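Local structure of pseudopodium-enriched atypical kinase 1 (Homo sapiens, 6BHC) at residues N84-K89 against V147-E152; S55-T60 against Y74-A79; P64-G69 against C155-D160; H114-Q119 against L184-S189; L206-L211 against V240-Q245. The protein adopts the protein kinase fold as a pseudokinase that forms kinase-fold dimers and probably acts in signalling as a scaffold rather than as an efficient enzyme. The protein carries 1 engineered substitution. All coordinates share one frame; numbering follows the deposited sequence.

Along the chain contact 2 precedes contacts 1, 4 and 5 but alternates with contact 3, which spans all of contact 1; contact 4 alternates with contacts 1 and 3, and contact 5 comes last. Contacts 1 and 2, centres about 9 Å apart, build the antiparallel N-lobe sheet, in which strands 71-78 and 85-91 are neighbours. Contact 3 brings that sheet's strand 66-67 to strand 156-157, which pairs with strand 209-212 of contact 5 (centres about 10 Å apart); these two lie where the lobes meet. Contact 4 anchors loop 114-119 on helix 173-194 of the C-lobe and touches contact 5, centres about 11 Å apart, through Asn116, Gln118 and Val240.

Contact 1: N84-K89 against V147-E152; sequences NNYAVK and VVITRE
Lys89 lays the start of its side chain alongside Val148, the two pointing the same way with Lys89 CB 3.9 Å from Val148 CB. CG stands anti to the backbone N (chi1 -179°) and the chain stays extended beyond it, which carries the ammonium past the valine to a salt bridge with Asp70 and a hydrogen bond to Gln118; a long aliphatic stem with a charged end suits both neighbourhoods. Between the two residues the backbones exchange two bonds, Lys89 N to Val148 O at 2.6 Å and Val148 N to Lys89 O at 2.7 Å, and Ala87 and Thr150 repeat the pattern. These are beta3 and beta5 of the kinase N-lobe, and Ala87-Val88-Lys89 matches the Ala-X-Lys motif, whose lysine meets ATP phosphates in active relatives. One residue along from the Ala87-Thr150 pair, Tyr86 and Arg151 lie side by side, phenol ring and guanidinium planes 52° apart, with Arg151 NE 4.0 Å from Tyr86 CE1. The ring also meets Ile149, Tyr86 CD1 to Ile149 CG2 at 3.8 Å. With an alanine here, a gap is likely to open beside Ile149 CG2 and the flank of Arg151. Tyr86 OH bonds weakly to Asp81, and Arg151 NH1 reaches the carbonyl of Asp45.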
# COMPACT_ATOMS: atom_id res chain seq x y z
N ASN A 84 13.36 5.15 -27.48
CA ASN A 84 12.73 5.99 -26.48
C ASN A 84 11.86 7.06 -27.14
O ASN A 84 12.03 7.40 -28.31
CB ASN A 84 13.77 6.65 -25.57
CG ASN A 84 14.20 5.73 -24.43
OD1 ASN A 84 13.36 5.13 -23.76
ND2 ASN A 84 15.50 5.63 -24.22
N ASN A 85 10.92 7.59 -26.35
CA ASN A 85 9.96 8.56 -26.86
C ASN A 85 10.60 9.93 -27.02
O ASN A 85 11.20 10.45 -26.08
CB ASN A 85 8.75 8.64 -25.93
CG ASN A 85 7.97 7.35 -25.87
OD1 ASN A 85 7.92 6.60 -26.84
ND2 ASN A 85 7.35 7.09 -24.73
N TYR A 86 10.48 10.49 -28.21
CA TYR A 86 10.93 11.85 -28.48
C TYR A 86 9.92 12.53 -29.39
O TYR A 86 9.32 11.89 -30.25
CB TYR A 86 12.32 11.87 -29.14
CG TYR A 86 13.46 11.48 -28.23
CD1 TYR A 86 14.05 12.42 -27.39
CD2 TYR A 86 13.95 10.19 -28.21
CE1 TYR A 86 15.10 12.07 -26.55
CE2 TYR A 86 15.00 9.83 -27.38
CZ TYR A 86 15.57 10.78 -26.55
OH TYR A 86 16.61 10.43 -25.72
N ALA A 87 9.73 13.83 -29.17
CA ALA A 87 8.86 14.65 -30.00
C ALA A 87 9.66 15.82 -30.55
O ALA A 87 10.42 16.46 -29.81
CB ALA A 87 7.65 15.15 -29.20
N VAL A 88 9.49 16.09 -31.84
CA VAL A 88 10.16 17.20 -32.51
C VAL A 88 9.20 18.38 -32.53
O VAL A 88 8.11 18.30 -33.11
CB VAL A 88 10.60 16.81 -33.93
CG1 VAL A 88 11.03 18.04 -34.70
CG2 VAL A 88 11.72 15.79 -33.87
N LYS A 89 9.60 19.48 -31.90
CA LYS A 89 8.79 20.69 -31.81
C LYS A 89 9.35 21.72 -32.78
O LYS A 89 10.45 22.24 -32.56
CB LYS A 89 8.77 21.21 -30.38
CG LYS A 89 7.94 22.46 -30.17
CD LYS A 89 8.03 22.97 -28.74
CE LYS A 89 7.21 24.24 -28.55
NZ LYS A 89 7.25 24.74 -27.15
N VAL A 147 14.04 24.24 -33.92
CA VAL A 147 13.55 22.90 -33.62
C VAL A 147 13.88 22.58 -32.17
O VAL A 147 15.04 22.68 -31.76
CB VAL A 147 14.15 21.85 -34.57
CG1 VAL A 147 13.70 20.46 -34.17
CG2 VAL A 147 13.75 22.15 -36.01
N VAL A 148 12.87 22.21 -31.40
CA VAL A 148 13.02 21.86 -30.00
C VAL A 148 12.66 20.39 -29.82
O VAL A 148 11.73 19.89 -30.45
CB VAL A 148 12.14 22.76 -29.10
CG1 VAL A 148 12.39 22.46 -27.63
CG2 VAL A 148 12.40 24.23 -29.41
N ILE A 149 13.42 19.70 -28.97
CA ILE A 149 13.21 18.29 -28.69
C ILE A 149 12.69 18.15 -27.27
O ILE A 149 13.21 18.79 -26.35
CB ILE A 149 14.50 17.47 -28.88
CG1 ILE A 149 15.12 17.78 -30.25
CG2 ILE A 149 14.22 15.98 -28.75
CD1 ILE A 149 14.21 17.49 -31.41
N THR A 150 11.66 17.33 -27.09
CA THR A 150 11.09 17.08 -25.77
C THR A 150 10.81 15.59 -25.61
O THR A 150 10.54 14.89 -26.59
CB THR A 150 9.79 17.88 -25.55
OG1 THR A 150 9.22 17.53 -24.28
CG2 THR A 150 8.78 17.60 -26.65
N ARG A 151 10.88 15.12 -24.37
CA ARG A 151 10.63 13.71 -24.07
C ARG A 151 9.18 13.41 -23.74
O ARG A 151 8.78 12.24 -23.79
CB ARG A 151 11.53 13.24 -22.92
CG ARG A 151 13.01 13.23 -23.25
CD ARG A 151 13.83 12.58 -22.14
NE ARG A 151 15.22 12.36 -22.55
CZ ARG A 151 16.22 13.19 -22.27
NH1 ARG A 151 17.45 12.91 -22.68
NH2 ARG A 151 16.00 14.29 -21.57
N GLU A 152 8.39 14.43 -23.40
CA GLU A 152 6.96 14.25 -23.13
C GLU A 152 6.21 14.52 -24.42
O GLU A 152 6.04 15.68 -24.83
CB GLU A 152 6.50 15.18 -22.01
CG GLU A 152 7.09 14.86 -20.64
CD GLU A 152 8.53 15.34 -20.49
OE1 GLU A 152 8.92 16.29 -21.20
OE2 GLU A 152 9.26 14.77 -19.66

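Contact 2: S55-T60 against Y74-A79; sequences SDFRLT and YTASYA
Phe57 holds CG anti to its carbonyl carbon (chi1 -70°) whereas Tyr78, its partner across the sheet, holds CG anti to the backbone N (chi1 -175°), and from these unlike rotations the two rings meet in an offset stack. Their planes are 22° apart, and Tyr78 CD1 lies over the rim of one phenylalanine face, 3.6 Å from Phe57 CZ. On the other face of the sheet Arg58 bends at chi2 and chi3 and folds back alongside Ser77, edge-on to its carbonyl. Arg58 NE, with the acceptor in the guanidinium plane, donates to Ser77 O at 3.0 Å, and Arg58 NH2 donates to Ser77 OG at 3.1 Å. Arg58 N reaches the same carbonyl, 3.1 Å from Ser77 O, from the opposite face of its plane. Leu59 CD2 rests 3.7 Å from Tyr74 CB and meets the small methyl of Ala76. Strand 57-59 pairs antiparallel with strand 71-78 as beta1 does with beta2 in a kinase N-lobe. Ser77 suits its place because its hydroxyl accepts from Arg58 while also bonding to Pro82 O. Three bonds to Ser77 should therefore fix the arginine against the strand on the more exposed face, while the stack packs the buried one.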
# COMPACT_ATOMS: atom_id res chain seq x y z
N SER A 55 18.83 15.31 -39.30
CA SER A 55 18.78 13.99 -39.92
C SER A 55 18.78 12.86 -38.90
O SER A 55 18.44 11.72 -39.25
CB SER A 55 19.95 13.82 -40.89
OG SER A 55 19.94 12.53 -41.49
N ASP A 56 19.16 13.14 -37.65
CA ASP A 56 19.17 12.12 -36.61
C ASP A 56 17.80 11.86 -36.01
O ASP A 56 17.67 10.96 -35.18
CB ASP A 56 20.14 12.52 -35.49
CG ASP A 56 21.59 12.40 -35.91
OD1 ASP A 56 21.89 11.58 -36.81
OD2 ASP A 56 22.44 13.13 -35.35
N PHE A 57 16.78 12.62 -36.41
CA PHE A 57 15.42 12.44 -35.90
C PHE A 57 14.56 11.92 -37.04
O PHE A 57 14.12 12.69 -37.90
CB PHE A 57 14.88 13.75 -35.33
CG PHE A 57 15.54 14.16 -34.05
CD1 PHE A 57 16.67 14.97 -34.06
CD2 PHE A 57 15.03 13.74 -32.83
CE1 PHE A 57 17.28 15.35 -32.88
CE2 PHE A 57 15.64 14.12 -31.64
CZ PHE A 57 16.76 14.92 -31.67
N ARG A 58 14.31 10.61 -37.04
CA ARG A 58 13.48 9.97 -38.05
C ARG A 58 12.03 10.09 -37.61
O ARG A 58 11.62 9.47 -36.62
CB ARG A 58 13.88 8.51 -38.25
CG ARG A 58 15.26 8.31 -38.88
CD ARG A 58 16.37 8.34 -37.84
NE ARG A 58 16.14 7.39 -36.76
CZ ARG A 58 16.53 6.12 -36.79
NH1 ARG A 58 17.17 5.64 -37.86
NH2 ARG A 58 16.28 5.32 -35.76
N LEU A 59 11.25 10.89 -38.33
CA LEU A 59 9.84 11.06 -38.00
C LEU A 59 9.09 9.76 -38.23
O LEU A 59 9.15 9.17 -39.32
CB LEU A 59 9.23 12.18 -38.84
CG LEU A 59 9.87 13.56 -38.68
CD1 LEU A 59 9.08 14.61 -39.45
CD2 LEU A 59 9.99 13.94 -37.21
N THR A 60 8.38 9.30 -37.20
CA THR A 60 7.62 8.06 -37.28
C THR A 60 6.32 8.20 -38.05
O THR A 60 5.66 7.19 -38.31
CB THR A 60 7.33 7.54 -35.87
OG1 THR A 60 6.53 8.50 -35.17
CG2 THR A 60 8.63 7.32 -35.11
N TYR A 74 5.92 16.41 -33.93
CA TYR A 74 6.05 15.15 -34.64
C TYR A 74 6.78 14.15 -33.75
O TYR A 74 7.83 14.47 -33.20
CB TYR A 74 6.81 15.32 -35.96
CG TYR A 74 6.07 16.08 -37.03
CD1 TYR A 74 6.17 17.47 -37.12
CD2 TYR A 74 5.28 15.42 -37.96
CE1 TYR A 74 5.49 18.17 -38.10
CE2 TYR A 74 4.60 16.12 -38.95
CZ TYR A 74 4.71 17.49 -39.01
OH TYR A 74 4.04 18.19 -39.99
N THR A 75 6.21 12.96 -33.62
CA THR A 75 6.92 11.88 -32.94
C THR A 75 8.11 11.44 -33.79
O THR A 75 8.01 11.33 -35.01
CB THR A 75 5.99 10.70 -32.69
OG1 THR A 75 5.52 10.18 -33.94
CG2 THR A 75 4.80 11.13 -31.86
N ALA A 76 9.24 11.20 -33.13
CA ALA A 76 10.47 10.90 -33.85
C ALA A 76 11.27 9.85 -33.10
O ALA A 76 11.14 9.68 -31.88
CB ALA A 76 11.33 12.16 -34.05
N SER A 77 12.12 9.15 -33.85
CA SER A 77 13.07 8.18 -33.31
C SER A 77 14.46 8.79 -33.40
O SER A 77 15.00 8.96 -34.50
CB SER A 77 12.99 6.86 -34.07
OG SER A 77 14.06 6.00 -33.71
N TYR A 78 15.03 9.13 -32.25
CA TYR A 78 16.37 9.70 -32.21
C TYR A 78 17.39 8.66 -32.64
O TYR A 78 17.38 7.53 -32.15
CB TYR A 78 16.68 10.22 -30.81
CG TYR A 78 18.00 10.95 -30.68
CD1 TYR A 78 18.47 11.77 -31.70
CD2 TYR A 78 18.77 10.83 -29.53
CE1 TYR A 78 19.67 12.44 -31.58
CE2 TYR A 78 19.97 11.50 -29.40
CZ TYR A 78 20.42 12.30 -30.43
OH TYR A 78 21.62 12.96 -30.30
N ALA A 79 18.28 9.04 -33.56
CA ALA A 79 19.20 8.07 -34.15
C ALA A 79 20.15 7.48 -33.11
O ALA A 79 20.58 6.33 -33.24
CB ALA A 79 20.00 8.71 -35.28

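Contact 3: P64-G69 against C155-D160; sequences PCCEAG and CLTVAD
Here the end of what corresponds to beta1 in the kinase N-lobe meets the chain that leaves the hinge for helix 158-163: strand 66-67, which leads into the loop that takes the place of the glycine-rich loop, lies beside strand 156-157. Both are short and weakly bonded, and they touch through side chains and a water. With SG anti to the backbone N (chi1 180°), the thiol of Cys66 points across to the methyl of Thr157, Cys66 SG lying 3.6 Å from Thr157 CG2 and 3.8 Å from Leu156 C; compact and largely apolar, it suits packing on that methyl. The same methyl approaches Glu67 O and the CA of Ala68, a small residue that lets the backbone come near. Threonine suits the spot because its two branches serve different ends: the methyl faces Cys66, while Thr157 is also the N-cap, and Thr157 OG1 accepts from Asp160 N at 3.2 Å. Asp160 OD2 in turn accepts from Thr157 N, also at 3.2 Å, completing a capping box; Asp160 OD1 forms a salt bridge with Arg163. Acting at once in the cap and across the contact, OD2 is linked to strand 66-67 by a single water, which donates to Asp160 OD2 at 2.7 Å and accepts from Glu67 N at 2.7 Å.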
# COMPACT_ATOMS: atom_id res chain seq x y z
N PRO A 64 1.12 15.43 -38.20
CA PRO A 64 1.51 15.89 -36.87
C PRO A 64 0.76 15.14 -35.78
O PRO A 64 -0.40 14.76 -35.94
CB PRO A 64 1.13 17.38 -36.88
CG PRO A 64 1.07 17.74 -38.34
CD PRO A 64 0.58 16.51 -39.03
N CYS A 65 1.45 14.93 -34.65
CA CYS A 65 0.81 14.35 -33.48
C CYS A 65 0.12 15.39 -32.61
O CYS A 65 -0.73 15.02 -31.79
CB CYS A 65 1.83 13.57 -32.65
SG CYS A 65 3.12 14.58 -31.87
N CYS A 66 0.46 16.67 -32.78
CA CYS A 66 -0.17 17.74 -32.03
C CYS A 66 0.15 19.07 -32.71
O CYS A 66 1.25 19.25 -33.24
CB CYS A 66 0.31 17.77 -30.57
SG CYS A 66 -0.42 19.09 -29.58
N GLU A 67 -0.82 19.98 -32.70
CA GLU A 67 -0.67 21.31 -33.29
C GLU A 67 -1.00 22.34 -32.22
O GLU A 67 -2.17 22.63 -31.97
CB GLU A 67 -1.56 21.47 -34.52
CG GLU A 67 -1.09 20.70 -35.74
CD GLU A 67 -2.11 20.70 -36.86
OE1 GLU A 67 -3.09 19.94 -36.78
OE2 GLU A 67 -1.94 21.49 -37.81
N ALA A 68 0.03 22.90 -31.60
CA ALA A 68 -0.15 23.86 -30.52
C ALA A 68 -0.15 25.29 -31.07
O ALA A 68 0.00 25.52 -32.27
CB ALA A 68 0.94 23.68 -29.46
N GLY A 69 -0.33 26.25 -30.17
CA GLY A 69 -0.37 27.65 -30.56
C GLY A 69 0.96 28.23 -30.98
O GLY A 69 0.98 29.31 -31.59
N CYS A 155 -0.12 14.45 -27.39
CA CYS A 155 -1.07 13.79 -28.28
C CYS A 155 -2.14 14.72 -28.80
O CYS A 155 -2.71 14.46 -29.87
CB CYS A 155 -1.73 12.61 -27.55
SG CYS A 155 -0.57 11.48 -26.77
N LEU A 156 -2.43 15.81 -28.08
CA LEU A 156 -3.42 16.80 -28.46
C LEU A 156 -3.32 17.95 -27.47
O LEU A 156 -2.60 17.88 -26.47
CB LEU A 156 -4.84 16.21 -28.47
CG LEU A 156 -5.50 15.88 -27.13
CD1 LEU A 156 -7.01 15.79 -27.29
CD2 LEU A 156 -4.96 14.59 -26.53
N THR A 157 -4.05 19.02 -27.76
CA THR A 157 -4.17 20.15 -26.85
C THR A 157 -5.51 20.10 -26.13
O THR A 157 -6.40 19.33 -26.48
CB THR A 157 -4.03 21.48 -27.59
OG1 THR A 157 -5.05 21.58 -28.59
CG2 THR A 157 -2.66 21.59 -28.25
N VAL A 158 -5.64 20.95 -25.11
CA VAL A 158 -6.93 21.06 -24.44
C VAL A 158 -7.97 21.64 -25.40
O VAL A 158 -9.14 21.24 -25.36
CB VAL A 158 -6.80 21.89 -23.15
CG1 VAL A 158 -8.17 22.09 -22.51
CG2 VAL A 158 -5.86 21.21 -22.18
N ALA A 159 -7.56 22.55 -26.28
CA ALA A 159 -8.48 23.05 -27.30
C ALA A 159 -9.03 21.92 -28.16
O ALA A 159 -10.22 21.89 -28.47
CB ALA A 159 -7.78 24.10 -28.17
N ASP A 160 -8.17 20.98 -28.55
CA ASP A 160 -8.64 19.83 -29.32
C ASP A 160 -9.56 18.95 -28.49
O ASP A 160 -10.57 18.45 -28.99
CB ASP A 160 -7.45 19.00 -29.82
CG ASP A 160 -6.51 19.80 -30.70
OD1 ASP A 160 -6.99 20.66 -31.47
OD2 ASP A 160 -5.29 19.56 -30.62
O HOH W 1 -3.33 19.09 -32.42

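Contact 4: H114-Q119 against L184-S189; sequences HFNIQQ and LLQLCS
Asn116 and Gln186 meet with their side chains crossing at about a right angle and their amide planes 63° apart. Asn116 ND2 gives a weak, bent hydrogen bond to Gln186 OE1, 3.0 Å long with an angle of 123° at the hydrogen, while Asn116 CG lies 3.5 Å from the helix carbonyl Gln186 O. Beside them His114 brings its imidazole toward the helix, His114 NE2 3.6 Å from Ser189 O, and a water joins the two, lying 3.3 Å from His114 NE2 and donating to Ser189 O at 2.9 Å. On the other side of the ring His114 ND1 accepts from Asn116 N at 3.0 Å, within the type I turn that runs from His114 to Ile117. Histidine suits this place because one ring nitrogen serves the turn while the other faces the helix. A leucine in its place would probably leave Asn116 N without its acceptor and the water without its imidazole mate. In the second shell the amides have firmer partners: Asn116 ND2 also donates to Leu238 O, and Gln186 bonds Leu238 N through OE1 and Thr236 O through NE2. The contact ties loop 114-119, in the αC-β4 region of a kinase, to helix 173-194, its αE helix, with strand 237-240 bonded to both; helix 343-354 packs on Leu184, Leu185 and Cys188, and helix 277-289 on Leu184 and Leu187.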
# COMPACT_ATOMS: atom_id res chain seq x y z
N HIS A 114 8.93 20.84 -13.51
CA HIS A 114 7.63 20.71 -12.89
C HIS A 114 6.77 19.79 -13.74
O HIS A 114 6.88 19.78 -14.97
CB HIS A 114 6.94 22.06 -12.70
CG HIS A 114 5.72 22.01 -11.83
ND1 HIS A 114 4.47 21.68 -12.31
CD2 HIS A 114 5.57 22.24 -10.51
CE1 HIS A 114 3.60 21.71 -11.32
NE2 HIS A 114 4.24 22.05 -10.22
N PHE A 115 5.90 19.03 -13.07
CA PHE A 115 5.08 18.02 -13.74
C PHE A 115 4.19 18.63 -14.82
O PHE A 115 3.90 17.98 -15.83
CB PHE A 115 4.25 17.28 -12.70
CG PHE A 115 3.49 16.10 -13.23
CD1 PHE A 115 4.15 14.92 -13.55
CD2 PHE A 115 2.11 16.15 -13.37
CE1 PHE A 115 3.45 13.83 -14.03
CE2 PHE A 115 1.41 15.06 -13.84
CZ PHE A 115 2.08 13.90 -14.17
N ASN A 116 3.75 19.88 -14.63
CA ASN A 116 2.78 20.51 -15.51
C ASN A 116 3.38 21.64 -16.34
O ASN A 116 2.64 22.46 -16.90
CB ASN A 116 1.59 21.01 -14.70
CG ASN A 116 0.91 19.91 -13.92
OD1 ASN A 116 0.95 19.90 -12.69
ND2 ASN A 116 0.29 18.97 -14.62
N ILE A 117 4.70 21.71 -16.43
CA ILE A 117 5.38 22.72 -17.24
C ILE A 117 6.30 22.01 -18.22
O ILE A 117 6.99 21.05 -17.85
CB ILE A 117 6.16 23.72 -16.36
CG1 ILE A 117 5.20 24.46 -15.42
CG2 ILE A 117 6.93 24.72 -17.22
CD1 ILE A 117 5.84 25.54 -14.60
N GLN A 118 6.30 22.48 -19.46
CA GLN A 118 7.00 21.77 -20.53
C GLN A 118 8.50 21.75 -20.29
O GLN A 118 9.10 22.78 -19.96
CB GLN A 118 6.69 22.41 -21.88
CG GLN A 118 7.30 21.67 -23.06
CD GLN A 118 6.79 22.16 -24.39
OE1 GLN A 118 6.71 23.37 -24.63
NE2 GLN A 118 6.42 21.23 -25.26
N GLN A 119 9.10 20.58 -20.46
CA GLN A 119 10.54 20.39 -20.41
C GLN A 119 11.07 20.12 -21.81
O GLN A 119 10.35 19.65 -22.69
CB GLN A 119 10.91 19.22 -19.49
CG GLN A 119 10.23 19.24 -18.13
CD GLN A 119 10.46 17.95 -17.36
OE1 GLN A 119 11.60 17.50 -17.20
NE2 GLN A 119 9.38 17.35 -16.88
N LEU A 184 -7.94 21.84 -14.75
CA LEU A 184 -7.74 23.15 -14.15
C LEU A 184 -6.87 23.06 -12.90
O LEU A 184 -6.09 23.98 -12.62
CB LEU A 184 -9.08 23.79 -13.82
CG LEU A 184 -9.94 24.25 -15.00
CD1 LEU A 184 -11.32 24.71 -14.52
CD2 LEU A 184 -9.25 25.35 -15.78
N LEU A 185 -6.99 21.97 -12.15
CA LEU A 185 -6.15 21.78 -10.96
C LEU A 185 -4.68 21.67 -11.34
O LEU A 185 -3.81 22.23 -10.66
CB LEU A 185 -6.61 20.55 -10.19
CG LEU A 185 -5.88 20.26 -8.88
CD1 LEU A 185 -6.04 21.44 -7.94
CD2 LEU A 185 -6.40 18.99 -8.24
N GLN A 186 -4.38 20.94 -12.42
CA GLN A 186 -2.99 20.84 -12.87
C GLN A 186 -2.48 22.18 -13.39
O GLN A 186 -1.31 22.52 -13.20
CB GLN A 186 -2.87 19.77 -13.95
CG GLN A 186 -3.27 18.38 -13.50
CD GLN A 186 -3.11 17.35 -14.60
OE1 GLN A 186 -2.00 17.08 -15.06
NE2 GLN A 186 -4.23 16.78 -15.03
N LEU A 187 -3.35 22.95 -14.05
CA LEU A 187 -2.96 24.28 -14.52
C LEU A 187 -2.58 25.18 -13.35
O LEU A 187 -1.56 25.87 -13.39
CB LEU A 187 -4.08 24.90 -15.34
CG LEU A 187 -3.86 26.35 -15.78
CD1 LEU A 187 -2.63 26.46 -16.67
CD2 LEU A 187 -5.09 26.90 -16.50
N CYS A 188 -3.40 25.18 -12.30
CA CYS A 188 -3.10 26.00 -11.13
C CYS A 188 -1.78 25.57 -10.49
O CYS A 188 -1.02 26.42 -10.00
CB CYS A 188 -4.25 25.92 -10.12
SG CYS A 188 -5.79 26.65 -10.72
N SER A 189 -1.49 24.27 -10.49
CA SER A 189 -0.22 23.80 -9.94
C SER A 189 0.96 24.37 -10.72
O SER A 189 1.93 24.85 -10.12
CB SER A 189 -0.19 22.27 -9.96
OG SER A 189 -1.21 21.73 -9.13
O HOH W 2 3.11 23.78 -7.70

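Contact 5: L206-L211 against V240-Q245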
# COMPACT_ATOMS: atom_id res chain seq x y z
N LEU A 206 -6.21 27.69 -24.73
CA LEU A 206 -6.41 26.24 -24.70
C LEU A 206 -5.48 25.53 -25.67
O LEU A 206 -5.11 24.37 -25.43
CB LEU A 206 -7.87 25.91 -25.00
CG LEU A 206 -8.89 26.33 -23.95
CD1 LEU A 206 -10.29 25.89 -24.33
CD2 LEU A 206 -8.51 25.79 -22.58
N GLU A 207 -5.08 26.18 -26.76
CA GLU A 207 -4.15 25.59 -27.71
C GLU A 207 -2.70 25.63 -27.21
O GLU A 207 -1.83 25.04 -27.85
CB GLU A 207 -4.25 26.29 -29.07
CG GLU A 207 -4.11 27.81 -29.02
CD GLU A 207 -5.42 28.52 -28.75
OE1 GLU A 207 -6.38 27.87 -28.28
OE2 GLU A 207 -5.50 29.74 -29.01
N ASN A 208 -2.44 26.30 -26.09
CA ASN A 208 -1.11 26.30 -25.48
C ASN A 208 -0.99 25.29 -24.35
O ASN A 208 0.10 25.14 -23.78
CB ASN A 208 -0.78 27.71 -24.96
CG ASN A 208 -0.61 28.72 -26.07
OD1 ASN A 208 -0.15 28.39 -27.16
ND2 ASN A 208 -0.99 29.96 -25.81
N LEU A 209 -2.07 24.59 -24.01
CA LEU A 209 -2.05 23.56 -22.98
C LEU A 209 -2.07 22.19 -23.65
O LEU A 209 -3.01 21.87 -24.39
CB LEU A 209 -3.25 23.72 -22.04
CG LEU A 209 -3.44 25.11 -21.43
CD1 LEU A 209 -4.70 25.15 -20.57
CD2 LEU A 209 -2.22 25.52 -20.62
N LEU A 210 -1.03 21.40 -23.40
CA LEU A 210 -0.85 20.11 -24.04
C LEU A 210 -1.29 18.98 -23.11
O LEU A 210 -1.19 19.09 -21.89
CB LEU A 210 0.61 19.91 -24.45
CG LEU A 210 1.28 21.09 -25.15
CD1 LEU A 210 2.76 20.83 -25.37
CD2 LEU A 210 0.58 21.38 -26.47
N LEU A 211 -1.76 17.89 -23.71
CA LEU A 211 -2.18 16.70 -22.99
C LEU A 211 -1.28 15.53 -23.39
O LEU A 211 -1.21 15.18 -24.57
CB LEU A 211 -3.64 16.37 -23.28
CG LEU A 211 -4.65 17.38 -22.75
CD1 LEU A 211 -6.06 17.02 -23.20
CD2 LEU A 211 -4.58 17.45 -21.24
N VAL A 240 1.79 23.00 -19.47
CA VAL A 240 1.74 24.39 -19.91
C VAL A 240 2.93 24.66 -20.82
O VAL A 240 4.07 24.34 -20.48
CB VAL A 240 1.74 25.35 -18.70
CG1 VAL A 240 1.56 26.79 -19.17
CG2 VAL A 240 0.65 24.96 -17.71
N SER A 241 2.67 25.26 -21.98
CA SER A 241 3.71 25.52 -22.95
C SER A 241 3.53 26.92 -23.52
O SER A 241 2.63 27.67 -23.12
CB SER A 241 3.70 24.48 -24.07
OG SER A 241 2.54 24.62 -24.88
N ASN A 242 4.40 27.27 -24.47
CA ASN A 242 4.38 28.55 -25.17
C ASN A 242 4.58 29.71 -24.21
O ASN A 242 3.61 30.37 -23.80
CB ASN A 242 3.08 28.72 -25.95
CG ASN A 242 3.13 29.90 -26.89
OD1 ASN A 242 4.18 30.52 -27.07
ND2 ASN A 242 2.00 30.22 -27.51
N PHE A 243 5.83 29.98 -23.86
CA PHE A 243 6.19 31.11 -23.01
C PHE A 243 6.71 32.29 -23.82
O PHE A 243 7.60 33.02 -23.35
CB PHE A 243 7.22 30.67 -21.97
CG PHE A 243 6.66 29.78 -20.90
CD1 PHE A 243 6.40 28.45 -21.15
CD2 PHE A 243 6.39 30.29 -19.63
CE1 PHE A 243 5.88 27.63 -20.16
CE2 PHE A 243 5.87 29.48 -18.64
CZ PHE A 243 5.62 28.15 -18.90
N SER A 244 6.17 32.51 -25.02
CA SER A 244 6.65 33.59 -25.87
C SER A 244 6.25 34.96 -25.33
O SER A 244 6.94 35.95 -25.57
CB SER A 244 6.12 33.42 -27.29
OG SER A 244 6.43 32.13 -27.80
N GLN A 245 5.13 35.04 -24.60
CA GLN A 245 4.64 36.29 -24.05
C GLN A 245 4.95 36.42 -22.56
O GLN A 245 4.43 37.34 -21.91
CB GLN A 245 3.13 36.40 -24.26
CG GLN A 245 2.66 36.09 -25.68
CD GLN A 245 2.86 37.25 -26.63
OE1 GLN A 245 3.94 37.41 -27.20
NE2 GLN A 245 1.82 38.05 -26.82
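Asn208 and Ser241 meet at one backbone carbonyl, Asn208 O, which takes two hydrogen bonds. Ser241 OG donates to Asn208 O at 2.7 Å from above the carbonyl plane, and Ser241 N donates to the same oxygen at 3.1 Å, nearly along the C=O axis. The hydroxyl stands between the backbone N and the carbonyl carbon of its own residue (chi1 69°), the rotation that brings it in beside the NH; serine's short arm fits this double approach. Leu210 CG packs 3.8 Å from Ser241 OG. A second link comes from the next residue: Asn242 ND2 donates to Asn208 OD1 at 2.8 Å with an angle of 167° at the hydrogen. The oxygen lies in the amide plane of Asn242, yet the donor stands well above that of Asn208, the two amides being turned 81° apart. Each amide has its other end engaged as well, Asn208 ND2 by Asp203 O and Asn242 OD1 by Ser244 OG at 2.9 Å. Ser241 O, in turn, accepts from His201 NE2. Beyond the polar cluster, Leu209 CD2 lies 4.1 Å from Val240 CG2, both residues leaning on Leu187 of helix 173-194.

His201, Asp203 and Asn208 fall where the catalytic loop of active kinases lies, while Asn242-Phe243-Ser244 stands where they carry Asp-Phe-Gly. In those enzymes the asparagine and the aspartate bind magnesium. Here a neutral amide bonds to Asn208 and the carboxylate that would ligate magnesium is absent, consistent with a cleft unsuited to the usual metal-ATP chemistry.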